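Local coordinates for PFC0360w protein (Plasmodium falciparum, PDB 3NI8) that probably activates the ATPase of the Hsp90 chaperone in the malaria parasite, at residues N36-A41 against L114-N119; R46-S51 against F63-G68; E73-T78 against V84-F89; R90-C95 against L133-N138. One frame throughout, in Å; residues are numbered along the deposited sequence.

Contact 1 lies deepest, its centre about 4 Å from the centre of the chain and its three touching residues all buried. The other three are partly buried, with centres about 9 Å (contact 3), 11 Å (contact 2) and 13 Å (contact 4) from there. Contacts 1, 2 and 3 all reach the same antiparallel sheet, and contacts 1 and 3 share one isopropyl alcohol. Chemistry follows place: contact 1 is purely apolar across its segments, contact 2 combines a CH-pi contact with a water bridge, contact 3 is strand pairing with a salt bridge on one face, and contact 4 ties a loop to the long helix by an ion pair and a sulfur-aromatic contact.

Contact 1: residues N36-A41 against L114-N119; sequences NAFTDA and LKLTHN. With IPA (isopropyl alcohol), chain B.
Phe38, on helix 31-39, reaches across to Leu114 and Leu116 of strand 111-119, joining one of the short helices of the helix-grip (SRPBCC) fold to its antiparallel sheet. Side chains alone close the gap, for the nearest CA atoms, those of Phe38 and Leu116, are 11.1 Å apart and no hydrogen bond spans the segments.

The apolar contacts come first. Phe38 CE2 is 4.1 Å from Leu114 CD2, which sits at the ring edge, near its plane, the two side chains meeting from opposite directions. Around the ring, Phe38 CE1 lies 4.1 Å from Leu116 CD1, an approach that is neither face-on nor edge-on. In both leucines CG is anti to the backbone N (chi1 -179° for Leu114), which carries the branches towards the helix. Helix 132-150 packs against the same residues: Trp140 touches Phe38 and Leu116, Leu145 touches Leu114, and the Phe144 ring meets that of Phe38.

The polar bonds do not cross the contact. His118, on the strand, bonds through NE2 to Ser98 OG and through ND1 to Trp140 NE1, while Asp40, the N-cap of the next helix, uses OD1 for Tyr42 N. An isopropyl alcohol, probably from the crystallisation liquor, has O2 in the plane of the Phe38 ring at its edge, 3.6 Å from Phe38 CD1 and 2.7 Å from Phe38 O.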
loop_
_atom_site.group_PDB
_atom_site.type_symbol
_atom_site.label_atom_id
_atom_site.label_comp_id
_atom_site.label_asym_id
_atom_site.label_seq_id
_atom_site.Cartn_x
_atom_site.Cartn_y
_atom_site.Cartn_z
ATOM N N ASN A 36 5.401 6.112 -7.881
ATOM C CA ASN A 36 4.355 7.136 -8.045
ATOM C C ASN A 36 3.010 6.615 -7.580
ATOM O O ASN A 36 2.304 7.268 -6.818
ATOM C CB ASN A 36 4.226 7.600 -9.508
ATOM C CG ASN A 36 3.012 8.516 -9.732
ATOM O OD1 ASN A 36 1.956 8.074 -10.201
ATOM N ND2 ASN A 36 3.164 9.796 -9.400
ATOM N N ALA A 37 2.674 5.418 -8.029
ATOM C CA ALA A 37 1.349 4.868 -7.777
ATOM C C ALA A 37 1.053 4.731 -6.269
ATOM O O ALA A 37 -0.133 4.792 -5.853
ATOM C CB ALA A 37 1.185 3.516 -8.479
ATOM N N PHE A 38 2.107 4.528 -5.461
ATOM C CA PHE A 38 1.934 4.368 -4.031
ATOM C C PHE A 38 1.953 5.685 -3.255
ATOM O O PHE A 38 1.536 5.713 -2.078
ATOM C CB PHE A 38 2.981 3.422 -3.451
ATOM C CG PHE A 38 2.633 1.970 -3.603
ATOM C CD1 PHE A 38 2.061 1.270 -2.550
ATOM C CD2 PHE A 38 2.881 1.303 -4.807
ATOM C CE1 PHE A 38 1.723 -0.064 -2.698
ATOM C CE2 PHE A 38 2.556 -0.030 -4.957
ATOM C CZ PHE A 38 1.983 -0.721 -3.905
ATOM N N THR A 39 2.415 6.764 -3.893
ATOM C CA THR A 39 2.719 7.992 -3.165
ATOM C C THR A 39 2.063 9.267 -3.721
ATOM O O THR A 39 2.285 10.376 -3.211
ATOM C CB THR A 39 4.238 8.239 -3.144
ATOM O OG1 THR A 39 4.715 8.305 -4.492
ATOM C CG2 THR A 39 4.979 7.135 -2.397
ATOM N N ASP A 40 1.283 9.118 -4.782
ATOM C CA ASP A 40 0.698 10.252 -5.474
ATOM C C ASP A 40 -0.821 10.231 -5.295
ATOM O O ASP A 40 -1.508 9.281 -5.725
ATOM C CB ASP A 40 1.085 10.186 -6.942
ATOM C CG ASP A 40 0.481 11.295 -7.776
ATOM O OD1 ASP A 40 -0.671 11.731 -7.519
ATOM O OD2 ASP A 40 1.172 11.706 -8.737
ATOM N N ALA A 41 -1.331 11.291 -4.669
ATOM C CA ALA A 41 -2.742 11.388 -4.316
ATOM C C ALA A 41 -3.674 11.143 -5.509
ATOM O O ALA A 41 -4.696 10.442 -5.368
ATOM C CB ALA A 41 -3.042 12.725 -3.647
ATOM N N LEU A 114 7.895 -5.839 -7.743
ATOM C CA LEU A 114 7.176 -5.269 -6.608
ATOM C C LEU A 114 7.068 -6.292 -5.465
ATOM O O LEU A 114 6.500 -7.365 -5.617
ATOM C CB LEU A 114 5.799 -4.771 -7.057
ATOM C CG LEU A 114 4.813 -4.093 -6.093
ATOM C CD1 LEU A 114 5.495 -3.020 -5.315
ATOM C CD2 LEU A 114 3.626 -3.496 -6.867
ATOM N N LYS A 115 7.626 -5.932 -4.318
ATOM C CA LYS A 115 7.574 -6.776 -3.139
ATOM C C LYS A 115 6.945 -5.990 -1.996
ATOM O O LYS A 115 7.561 -5.064 -1.439
ATOM C CB LYS A 115 8.985 -7.293 -2.792
ATOM C CG LYS A 115 9.095 -8.042 -1.480
ATOM C CD LYS A 115 10.465 -8.749 -1.359
ATOM C CE LYS A 115 10.996 -8.705 0.091
ATOM N NZ LYS A 115 12.234 -9.524 0.312
ATOM N N LEU A 116 5.704 -6.339 -1.666
ATOM C CA LEU A 116 5.033 -5.725 -0.537
ATOM C C LEU A 116 5.046 -6.617 0.732
ATOM O O LEU A 116 4.590 -7.772 0.703
ATOM C CB LEU A 116 3.607 -5.303 -0.917
ATOM C CG LEU A 116 2.861 -4.420 0.100
ATOM C CD1 LEU A 116 1.808 -3.614 -0.610
ATOM C CD2 LEU A 116 2.219 -5.216 1.247
ATOM N N THR A 117 5.568 -6.056 1.832
ATOM C CA THR A 117 5.560 -6.720 3.142
ATOM C C THR A 117 4.658 -5.991 4.138
ATOM O O THR A 117 4.840 -4.800 4.407
ATOM C CB THR A 117 6.985 -6.849 3.781
ATOM O OG1 THR A 117 7.931 -7.244 2.792
ATOM C CG2 THR A 117 6.980 -7.887 4.876
ATOM N N HIS A 118 3.706 -6.725 4.705
ATOM C CA HIS A 118 2.786 -6.155 5.678
ATOM C C HIS A 118 2.995 -6.901 7.006
ATOM O O HIS A 118 2.665 -8.088 7.104
ATOM C CB HIS A 118 1.347 -6.297 5.153
ATOM C CG HIS A 118 0.382 -5.297 5.705
ATOM N ND1 HIS A 118 -0.725 -4.875 5.000
ATOM C CD2 HIS A 118 0.356 -4.625 6.885
ATOM C CE1 HIS A 118 -1.393 -3.990 5.722
ATOM N NE2 HIS A 118 -0.755 -3.815 6.866
ATOM N N ASN A 119 3.584 -6.209 7.991
ATOM C CA ASN A 119 3.924 -6.772 9.322
ATOM C C ASN A 119 3.060 -6.150 10.404
ATOM O O ASN A 119 2.447 -5.106 10.188
ATOM C CB ASN A 119 5.378 -6.453 9.738
ATOM C CG ASN A 119 6.420 -7.047 8.811
ATOM O OD1 ASN A 119 7.242 -6.313 8.260
ATOM N ND2 ASN A 119 6.404 -8.364 8.634
HETATM C C1 IPA B . -0.390 5.420 0.469
HETATM C C2 IPA B . 0.136 3.985 0.593
HETATM C C3 IPA B . -0.876 2.881 0.281
HETATM O O2 IPA B . 1.299 3.840 -0.181
#

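Contact 2: residues R46-S51 against F63-G68; sequences RLSRGS and FSLFSG
Ser48 CB sits over one face of the Phe66 ring, 4.2 Å from its centroid and 27° off the normal, a CH-pi contact between the Schellman motif that ends helix 41-47 and the loop leaving strand 62-65. Ser51 adds a second touch, its OG 3.4 Å from Phe66 CD1 and oblique to the ring.

Next outward is a water above the face that Ser48 OG also overlies. It accepts from Phe66 N at 2.8 Å, donates to Ser51 O at 3.2 Å and is also hydrogen-bonded to Ser48 OG, so both backbones are bridged through one site. Ser48 OG has a further partner in Leu44 O, one turn back in the helix.

The serines are positioned by a type I' turn from Ser48 to Ser51. Arg49, with positive phi, is the C-prime residue of the Schellman motif, in which Gly50 N bonds to Thr45 O and Arg49 N to Arg46 O. Gly50 adopts a phi of 99°, where a side chain would jam against the preceding carbonyl. Closing the turn, Ser51 N bonds to Ser48 O at 3.2 Å.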
loop_
_atom_site.group_PDB
_atom_site.type_symbol
_atom_site.label_atom_id
_atom_site.label_comp_id
_atom_site.label_asym_id
_atom_site.label_seq_id
_atom_site.Cartn_x
_atom_site.Cartn_y
_atom_site.Cartn_z
ATOM N N ARG A 46 -7.389 7.238 -8.203
ATOM C CA ARG A 46 -7.784 6.389 -9.319
ATOM C C ARG A 46 -7.750 4.937 -8.899
ATOM O O ARG A 46 -8.583 4.157 -9.322
ATOM C CB ARG A 46 -6.837 6.528 -10.512
ATOM C CG ARG A 46 -6.816 7.838 -11.258
ATOM C CD ARG A 46 -5.862 7.698 -12.458
ATOM N NE ARG A 46 -6.415 6.850 -13.536
ATOM C CZ ARG A 46 -5.714 6.362 -14.573
ATOM N NH1 ARG A 46 -4.415 6.599 -14.699
ATOM N NH2 ARG A 46 -6.321 5.620 -15.496
ATOM N N LEU A 47 -6.762 4.549 -8.099
ATOM C CA LEU A 47 -6.675 3.171 -7.614
ATOM C C LEU A 47 -7.779 2.851 -6.603
ATOM O O LEU A 47 -8.076 1.677 -6.350
ATOM C CB LEU A 47 -5.294 2.899 -6.998
ATOM C CG LEU A 47 -4.087 2.796 -7.938
ATOM C CD1 LEU A 47 -2.791 2.801 -7.146
ATOM C CD2 LEU A 47 -4.181 1.561 -8.772
ATOM N N SER A 48 -8.358 3.911 -6.034
ATOM C CA SER A 48 -9.470 3.846 -5.072
ATOM C C SER A 48 -10.807 4.069 -5.773
ATOM O O SER A 48 -11.813 4.416 -5.143
ATOM C CB SER A 48 -9.303 4.928 -4.008
ATOM O OG SER A 48 -8.093 4.773 -3.277
ATOM N N ARG A 49 -10.806 3.894 -7.093
ATOM C CA ARG A 49 -12.003 4.102 -7.902
ATOM C C ARG A 49 -12.753 5.371 -7.546
ATOM O O ARG A 49 -13.990 5.341 -7.420
ATOM C CB ARG A 49 -12.940 2.895 -7.784
ATOM C CG ARG A 49 -12.425 1.649 -8.524
ATOM C CD ARG A 49 -12.037 2.017 -9.944
ATOM N NE ARG A 49 -13.176 2.376 -10.799
ATOM C CZ ARG A 49 -13.111 3.251 -11.805
ATOM N NH1 ARG A 49 -14.178 3.510 -12.555
ATOM N NH2 ARG A 49 -11.966 3.879 -12.052
ATOM N N GLY A 50 -12.023 6.474 -7.374
ATOM C CA GLY A 50 -12.656 7.764 -7.065
ATOM C C GLY A 50 -12.730 8.316 -5.640
ATOM O O GLY A 50 -12.925 9.507 -5.485
ATOM N N SER A 51 -12.623 7.488 -4.600
ATOM C CA SER A 51 -12.541 8.022 -3.211
ATOM C C SER A 51 -11.267 8.834 -2.995
ATOM O O SER A 51 -10.187 8.393 -3.384
ATOM C CB SER A 51 -12.559 6.914 -2.170
ATOM O OG SER A 51 -13.678 6.076 -2.333
ATOM N N PHE A 63 -1.087 10.189 5.540
ATOM C CA PHE A 63 -1.890 9.823 4.401
ATOM C C PHE A 63 -3.194 9.221 4.855
ATOM O O PHE A 63 -3.312 8.715 5.965
ATOM C CB PHE A 63 -1.145 8.926 3.391
ATOM C CG PHE A 63 -0.813 7.543 3.897
ATOM C CD1 PHE A 63 -1.734 6.502 3.778
ATOM C CD2 PHE A 63 0.436 7.271 4.445
ATOM C CE1 PHE A 63 -1.423 5.212 4.232
ATOM C CE2 PHE A 63 0.755 5.995 4.884
ATOM C CZ PHE A 63 -0.173 4.964 4.785
ATOM N N SER A 64 -4.166 9.274 3.953
ATOM C CA SER A 64 -5.516 8.793 4.198
ATOM C C SER A 64 -6.088 8.285 2.882
ATOM O O SER A 64 -5.953 8.947 1.844
ATOM C CB SER A 64 -6.375 9.932 4.736
ATOM O OG SER A 64 -7.713 9.772 4.333
ATOM N N LEU A 65 -6.693 7.102 2.923
ATOM C CA LEU A 65 -7.391 6.536 1.779
ATOM C C LEU A 65 -8.861 6.303 2.152
ATOM O O LEU A 65 -9.174 6.045 3.331
ATOM C CB LEU A 65 -6.757 5.200 1.414
ATOM C CG LEU A 65 -5.647 5.073 0.362
ATOM C CD1 LEU A 65 -4.754 6.302 0.251
ATOM C CD2 LEU A 65 -4.815 3.842 0.673
ATOM N N PHE A 66 -9.741 6.356 1.142
ATOM C CA PHE A 66 -11.181 6.114 1.296
ATOM C C PHE A 66 -11.798 6.968 2.424
ATOM O O PHE A 66 -12.405 6.432 3.348
ATOM C CB PHE A 66 -11.496 4.614 1.532
ATOM C CG PHE A 66 -11.127 3.696 0.380
ATOM C CD1 PHE A 66 -11.933 3.607 -0.760
ATOM C CD2 PHE A 66 -9.991 2.890 0.450
ATOM C CE1 PHE A 66 -11.594 2.748 -1.823
ATOM C CE2 PHE A 66 -9.644 2.017 -0.623
ATOM C CZ PHE A 66 -10.457 1.952 -1.748
ATOM N N SER A 67 -11.624 8.285 2.338
ATOM C CA SER A 67 -12.109 9.236 3.352
ATOM C C SER A 67 -11.717 8.920 4.816
ATOM O O SER A 67 -12.515 9.127 5.756
ATOM C CB SER A 67 -13.620 9.425 3.224
ATOM O OG SER A 67 -13.947 9.815 1.902
ATOM N N GLY A 68 -10.487 8.434 4.999
ATOM C CA GLY A 68 -9.949 8.208 6.331
ATOM C C GLY A 68 -10.247 6.828 6.889
ATOM O O GLY A 68 -10.060 6.592 8.076
HETATM O O HOH W 1 -8.551 6.425 -1.428
#

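Contact 3: residues E73-T78 against V84-F89; sequences EFTEIT and VEKWKF. With IPA (isopropyl alcohol), chain B.
Glu73 and Lys86 run side by side and point the same way, their ends joined in a salt bridge with Lys86 NZ 2.6 Å from Glu73 OE2. The ammonium comes from above the carboxylate, 68° out of its plane; Glu73 is extended, whereas the lysine chain bends at three successive torsions to bring NZ back over it. Lys86 also makes a cation-pi contact with Tyr97.

On the other face of the sheet Phe74 and Glu85 likewise lie alongside each other, ring and carboxylate planes 75° apart, with Phe74 CE1 3.7 Å from Glu85 OE2. That oxygen is also 2.6 Å from O2 of an isopropyl alcohol.

Strands 70-78 and 82-89 form an antiparallel hairpin: Glu73 and Lys86 are a hydrogen-bonded pair, each N bonding the other's O, and Phe74 and Glu85 a non-hydrogen-bonded one. The register slips by one at a classic beta bulge, where Thr75 and Glu76 both face Val84. Thr75 N gives Val84 O a nearly straight bond of 2.9 Å (172°), and Glu76 N adds a weak one of 3.3 Å. The Thr75 and Lys86 side chains cross at about a right angle, with Thr75 CG2 3.7 Å from Lys86 CG. Those of Glu76 and Val84 cross at a slant, Glu76 CB 3.7 Å from Val84 CG2.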
loop_
_atom_site.group_PDB
_atom_site.type_symbol
_atom_site.label_atom_id
_atom_site.label_comp_id
_atom_site.label_asym_id
_atom_site.label_seq_id
_atom_site.Cartn_x
_atom_site.Cartn_y
_atom_site.Cartn_z
ATOM N N GLU A 73 1.141 7.004 7.834
ATOM C CA GLU A 73 2.194 7.982 7.955
ATOM C C GLU A 73 3.447 7.397 7.294
ATOM O O GLU A 73 3.816 6.243 7.530
ATOM C CB GLU A 73 2.436 8.273 9.427
ATOM C CG GLU A 73 3.735 9.017 9.748
ATOM C CD GLU A 73 3.922 9.258 11.247
ATOM O OE1 GLU A 73 5.075 9.574 11.667
ATOM O OE2 GLU A 73 2.919 9.127 11.998
ATOM N N PHE A 74 4.052 8.182 6.415
ATOM C CA PHE A 74 5.308 7.811 5.766
ATOM C C PHE A 74 6.455 7.907 6.753
ATOM O O PHE A 74 6.607 8.922 7.434
ATOM C CB PHE A 74 5.588 8.723 4.561
ATOM C CG PHE A 74 4.512 8.688 3.496
ATOM C CD1 PHE A 74 4.342 7.567 2.699
ATOM C CD2 PHE A 74 3.691 9.802 3.273
ATOM C CE1 PHE A 74 3.357 7.534 1.695
ATOM C CE2 PHE A 74 2.690 9.786 2.267
ATOM C CZ PHE A 74 2.533 8.649 1.475
ATOM N N THR A 75 7.256 6.849 6.838
ATOM C CA THR A 75 8.370 6.807 7.805
ATOM C C THR A 75 9.712 6.649 7.110
ATOM O O THR A 75 10.756 6.861 7.726
ATOM C CB THR A 75 8.187 5.729 8.913
ATOM O OG1 THR A 75 8.267 4.419 8.351
ATOM C CG2 THR A 75 6.839 5.872 9.619
ATOM N N GLU A 76 9.679 6.311 5.821
ATOM C CA GLU A 76 10.879 6.245 4.983
ATOM C C GLU A 76 10.515 6.395 3.504
ATOM O O GLU A 76 9.707 5.635 2.948
ATOM C CB GLU A 76 11.645 4.931 5.201
ATOM C CG GLU A 76 13.087 4.956 4.616
ATOM C CD GLU A 76 13.731 3.569 4.461
ATOM O OE1 GLU A 76 13.631 2.717 5.376
ATOM O OE2 GLU A 76 14.345 3.334 3.399
ATOM N N ILE A 77 11.114 7.390 2.872
ATOM C CA ILE A 77 10.905 7.627 1.442
ATOM C C ILE A 77 12.233 7.648 0.726
ATOM O O ILE A 77 12.918 8.677 0.716
ATOM C CB ILE A 77 10.133 8.937 1.146
ATOM C CG1 ILE A 77 8.733 8.889 1.766
ATOM C CG2 ILE A 77 10.008 9.117 -0.363
ATOM C CD1 ILE A 77 8.155 10.228 2.038
ATOM N N THR A 78 12.578 6.494 0.145
ATOM C CA THR A 78 13.789 6.322 -0.659
ATOM C C THR A 78 13.394 6.152 -2.131
ATOM O O THR A 78 13.248 5.032 -2.620
ATOM C CB THR A 78 14.609 5.092 -0.192
ATOM O OG1 THR A 78 14.616 5.015 1.245
ATOM C CG2 THR A 78 16.067 5.165 -0.713
ATOM N N VAL A 84 8.334 3.023 3.420
ATOM C CA VAL A 84 7.904 2.366 4.660
ATOM C C VAL A 84 6.830 3.244 5.296
ATOM O O VAL A 84 6.932 4.477 5.290
ATOM C CB VAL A 84 9.075 2.168 5.669
ATOM C CG1 VAL A 84 8.596 1.353 6.890
ATOM C CG2 VAL A 84 10.278 1.496 4.998
ATOM N N GLU A 85 5.811 2.608 5.855
ATOM C CA GLU A 85 4.650 3.327 6.402
ATOM C C GLU A 85 4.216 2.740 7.723
ATOM O O GLU A 85 4.325 1.533 7.907
ATOM C CB GLU A 85 3.454 3.216 5.439
ATOM C CG GLU A 85 3.748 3.767 4.045
ATOM C CD GLU A 85 2.677 3.439 3.035
ATOM O OE1 GLU A 85 1.720 2.689 3.338
ATOM O OE2 GLU A 85 2.809 3.929 1.908
ATOM N N LYS A 86 3.734 3.598 8.628
ATOM C CA LYS A 86 2.710 3.190 9.614
ATOM C C LYS A 86 1.375 3.177 8.851
ATOM O O LYS A 86 1.151 4.015 7.983
ATOM C CB LYS A 86 2.608 4.174 10.777
ATOM C CG LYS A 86 3.933 4.530 11.467
ATOM C CD LYS A 86 3.806 4.484 13.003
ATOM C CE LYS A 86 2.952 5.621 13.555
ATOM N NZ LYS A 86 3.627 6.916 13.252
ATOM N N TRP A 87 0.492 2.249 9.181
ATOM C CA TRP A 87 -0.675 1.948 8.355
ATOM C C TRP A 87 -1.726 1.247 9.206
ATOM O O TRP A 87 -1.449 0.208 9.815
ATOM C CB TRP A 87 -0.232 1.008 7.226
ATOM C CG TRP A 87 -1.206 0.766 6.073
ATOM C CD1 TRP A 87 -1.125 1.303 4.806
ATOM C CD2 TRP A 87 -2.354 -0.106 6.062
ATOM N NE1 TRP A 87 -2.150 0.822 4.016
ATOM C CE2 TRP A 87 -2.916 -0.044 4.753
ATOM C CE3 TRP A 87 -2.961 -0.932 7.018
ATOM C CZ2 TRP A 87 -4.068 -0.775 4.384
ATOM C CZ3 TRP A 87 -4.100 -1.663 6.659
ATOM C CH2 TRP A 87 -4.642 -1.581 5.342
ATOM N N LYS A 88 -2.934 1.799 9.234
ATOM C CA LYS A 88 -4.056 1.142 9.916
ATOM C C LYS A 88 -5.378 1.380 9.181
ATOM O O LYS A 88 -5.485 2.320 8.396
ATOM C CB LYS A 88 -4.163 1.599 11.386
ATOM C CG LYS A 88 -4.584 3.067 11.543
ATOM C CD LYS A 88 -4.452 3.608 12.973
ATOM C CE LYS A 88 -5.482 3.003 13.906
ATOM N NZ LYS A 88 -4.881 2.857 15.259
ATOM N N PHE A 89 -6.351 0.497 9.405
ATOM C CA PHE A 89 -7.758 0.807 9.174
ATOM C C PHE A 89 -8.207 1.594 10.403
ATOM O O PHE A 89 -7.725 1.338 11.515
ATOM C CB PHE A 89 -8.595 -0.459 9.082
ATOM C CG PHE A 89 -8.469 -1.205 7.783
ATOM C CD1 PHE A 89 -9.181 -0.796 6.651
ATOM C CD2 PHE A 89 -7.701 -2.362 7.710
ATOM C CE1 PHE A 89 -9.085 -1.502 5.451
ATOM C CE2 PHE A 89 -7.594 -3.088 6.510
ATOM C CZ PHE A 89 -8.276 -2.661 5.382
HETATM C C1 IPA B . -0.390 5.420 0.469
HETATM C C2 IPA B . 0.136 3.985 0.593
HETATM C C3 IPA B . -0.876 2.881 0.281
HETATM O O2 IPA B . 1.299 3.840 -0.181
#

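Contact 4: residues R90-C95 against L133-N138; sequences RDWNEC and LERCKN
The loop between strands 82-89 and 98-106 is fastened to the long C-terminal helix of the helix-grip fold, near the beginning of helix 132-150, by an ion pair and an aromatic edge. Asp91 and Arg135 approach from opposite directions. Arg135 NH2 donates to Asp91 OD1 at 3.1 Å with an N-H...O angle of 156°; the oxygen lies in the guanidinium plane and is met on its syn side, the donor tilted somewhat out of the carboxylate plane. The carboxylate and guanidinium planes are 50° apart, and the two further links of the salt bridge, from Arg135 NH1 to Asp91 OD1 at 3.4 Å and to Asp91 OD2 at 2.9 Å, are weak. Asp91 OD2 has another partner in Asn125 ND2.

Trp92 slides past the arginine in the opposite direction, its ring almost perpendicular to the guanidinium (89°), with NE1 3.6 Å from Arg135 NH1. Further round the indole, Cys136 SG lies in the ring plane at the edge, 3.7 Å from Trp92 CZ2 and 5.0 Å from the six-membered ring centroid, a sulfur-aromatic contact.

Beyond the two segments, Arg135 makes a cation-pi contact with Phe89 of strand 82-89, and Cys136 packs on Trp87 and Phe89 of that strand and on Phe21 of strand 21-27.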
loop_
_atom_site.group_PDB
_atom_site.type_symbol
_atom_site.label_atom_id
_atom_site.label_comp_id
_atom_site.label_asym_id
_atom_site.label_seq_id
_atom_site.Cartn_x
_atom_site.Cartn_y
_atom_site.Cartn_z
ATOM N N ARG A 90 -9.118 2.550 10.228
ATOM C CA ARG A 90 -9.495 3.390 11.357
ATOM C C ARG A 90 -10.238 2.648 12.457
ATOM O O ARG A 90 -10.399 3.169 13.544
ATOM C CB ARG A 90 -10.247 4.646 10.915
ATOM C CG ARG A 90 -11.659 4.453 10.475
ATOM C CD ARG A 90 -12.196 5.802 10.015
ATOM N NE ARG A 90 -13.636 5.768 9.781
ATOM C CZ ARG A 90 -14.502 6.631 10.312
ATOM N NH1 ARG A 90 -14.071 7.626 11.093
ATOM N NH2 ARG A 90 -15.800 6.506 10.046
ATOM N N ASP A 91 -10.667 1.424 12.174
ATOM C CA ASP A 91 -11.443 0.652 13.127
ATOM C C ASP A 91 -10.578 -0.243 14.026
ATOM O O ASP A 91 -11.105 -0.919 14.917
ATOM C CB ASP A 91 -12.514 -0.161 12.410
ATOM C CG ASP A 91 -11.935 -1.260 11.577
ATOM O OD1 ASP A 91 -11.258 -0.961 10.577
ATOM O OD2 ASP A 91 -12.159 -2.438 11.909
ATOM N N TRP A 92 -9.264 -0.241 13.792
ATOM C CA TRP A 92 -8.313 -0.868 14.704
ATOM C C TRP A 92 -8.220 -0.053 16.000
ATOM O O TRP A 92 -8.630 1.114 16.046
ATOM C CB TRP A 92 -6.923 -0.936 14.067
ATOM C CG TRP A 92 -6.793 -1.882 12.945
ATOM C CD1 TRP A 92 -7.769 -2.674 12.414
ATOM C CD2 TRP A 92 -5.621 -2.109 12.160
ATOM N NE1 TRP A 92 -7.276 -3.395 11.352
ATOM C CE2 TRP A 92 -5.955 -3.067 11.176
ATOM C CE3 TRP A 92 -4.317 -1.607 12.193
ATOM C CZ2 TRP A 92 -5.019 -3.541 10.242
ATOM C CZ3 TRP A 92 -3.393 -2.071 11.250
ATOM C CH2 TRP A 92 -3.750 -3.031 10.297
ATOM N N ASN A 93 -7.654 -0.658 17.040
ATOM C CA ASN A 93 -7.398 0.052 18.287
ATOM C C ASN A 93 -6.642 1.319 18.017
ATOM O O ASN A 93 -5.792 1.355 17.122
ATOM C CB ASN A 93 -6.600 -0.816 19.250
ATOM C CG ASN A 93 -7.452 -1.846 19.924
ATOM O OD1 ASN A 93 -8.448 -1.512 20.589
ATOM N ND2 ASN A 93 -7.080 -3.118 19.763
ATOM N N GLU A 94 -6.949 2.355 18.793
ATOM C CA GLU A 94 -6.315 3.662 18.641
ATOM C C GLU A 94 -4.782 3.515 18.579
ATOM O O GLU A 94 -4.132 4.130 17.722
ATOM C CB GLU A 94 -6.803 4.613 19.754
ATOM C CG GLU A 94 -5.857 5.778 20.156
ATOM C CD GLU A 94 -6.052 7.086 19.360
ATOM O OE1 GLU A 94 -6.075 7.059 18.101
ATOM O OE2 GLU A 94 -6.135 8.157 20.011
ATOM N N CYS A 95 -4.238 2.666 19.461
ATOM C CA CYS A 95 -2.803 2.392 19.553
ATOM C C CYS A 95 -2.219 1.589 18.382
ATOM O O CYS A 95 -1.072 1.821 17.984
ATOM C CB CYS A 95 -2.475 1.662 20.878
ATOM S SG CYS A 95 -1.731 2.707 22.221
ATOM N N LEU A 133 -6.103 -9.937 9.166
ATOM C CA LEU A 133 -5.043 -10.249 8.217
ATOM C C LEU A 133 -5.612 -10.456 6.810
ATOM O O LEU A 133 -5.128 -9.854 5.871
ATOM C CB LEU A 133 -4.161 -11.437 8.670
ATOM C CG LEU A 133 -2.982 -11.825 7.738
ATOM C CD1 LEU A 133 -1.898 -12.586 8.484
ATOM C CD2 LEU A 133 -3.378 -12.632 6.489
ATOM N N GLU A 134 -6.623 -11.312 6.642
ATOM C CA GLU A 134 -7.215 -11.497 5.297
ATOM C C GLU A 134 -7.788 -10.183 4.746
ATOM O O GLU A 134 -7.666 -9.902 3.548
ATOM C CB GLU A 134 -8.259 -12.621 5.240
ATOM C CG GLU A 134 -7.683 -14.045 5.054
ATOM C CD GLU A 134 -6.897 -14.252 3.738
ATOM O OE1 GLU A 134 -5.870 -14.980 3.770
ATOM O OE2 GLU A 134 -7.303 -13.704 2.683
ATOM N N ARG A 135 -8.376 -9.368 5.616
ATOM C CA ARG A 135 -8.912 -8.083 5.181
ATOM C C ARG A 135 -7.823 -7.184 4.581
ATOM O O ARG A 135 -8.029 -6.585 3.524
ATOM C CB ARG A 135 -9.653 -7.406 6.357
ATOM C CG ARG A 135 -10.139 -6.003 6.092
ATOM C CD ARG A 135 -11.334 -5.638 6.953
ATOM N NE ARG A 135 -10.977 -5.449 8.351
ATOM C CZ ARG A 135 -10.968 -4.278 8.983
ATOM N NH1 ARG A 135 -10.610 -4.251 10.274
ATOM N NH2 ARG A 135 -11.312 -3.147 8.348
ATOM N N CYS A 136 -6.661 -7.112 5.234
ATOM C CA CYS A 136 -5.482 -6.434 4.670
ATOM C C CYS A 136 -5.002 -7.049 3.350
ATOM O O CYS A 136 -4.678 -6.320 2.404
ATOM C CB CYS A 136 -4.321 -6.430 5.665
ATOM S SG CYS A 136 -4.639 -5.596 7.224
ATOM N N LYS A 137 -4.958 -8.377 3.300
ATOM C CA LYS A 137 -4.472 -9.113 2.129
ATOM C C LYS A 137 -5.438 -9.036 0.914
ATOM O O LYS A 137 -4.986 -8.771 -0.206
ATOM C CB LYS A 137 -4.179 -10.564 2.516
ATOM C CG LYS A 137 -3.464 -11.368 1.449
ATOM C CD LYS A 137 -3.067 -12.731 1.958
ATOM C CE LYS A 137 -1.951 -13.306 1.082
ATOM N NZ LYS A 137 -1.081 -14.317 1.798
ATOM N N ASN A 138 -6.742 -9.263 1.130
ATOM C CA ASN A 138 -7.741 -9.033 0.083
ATOM C C ASN A 138 -7.737 -7.582 -0.402
ATOM O O ASN A 138 -7.856 -7.338 -1.591
ATOM C CB ASN A 138 -9.161 -9.416 0.534
ATOM C CG ASN A 138 -9.327 -10.916 0.802
ATOM O OD1 ASN A 138 -8.454 -11.728 0.493
ATOM N ND2 ASN A 138 -10.460 -11.277 1.397
#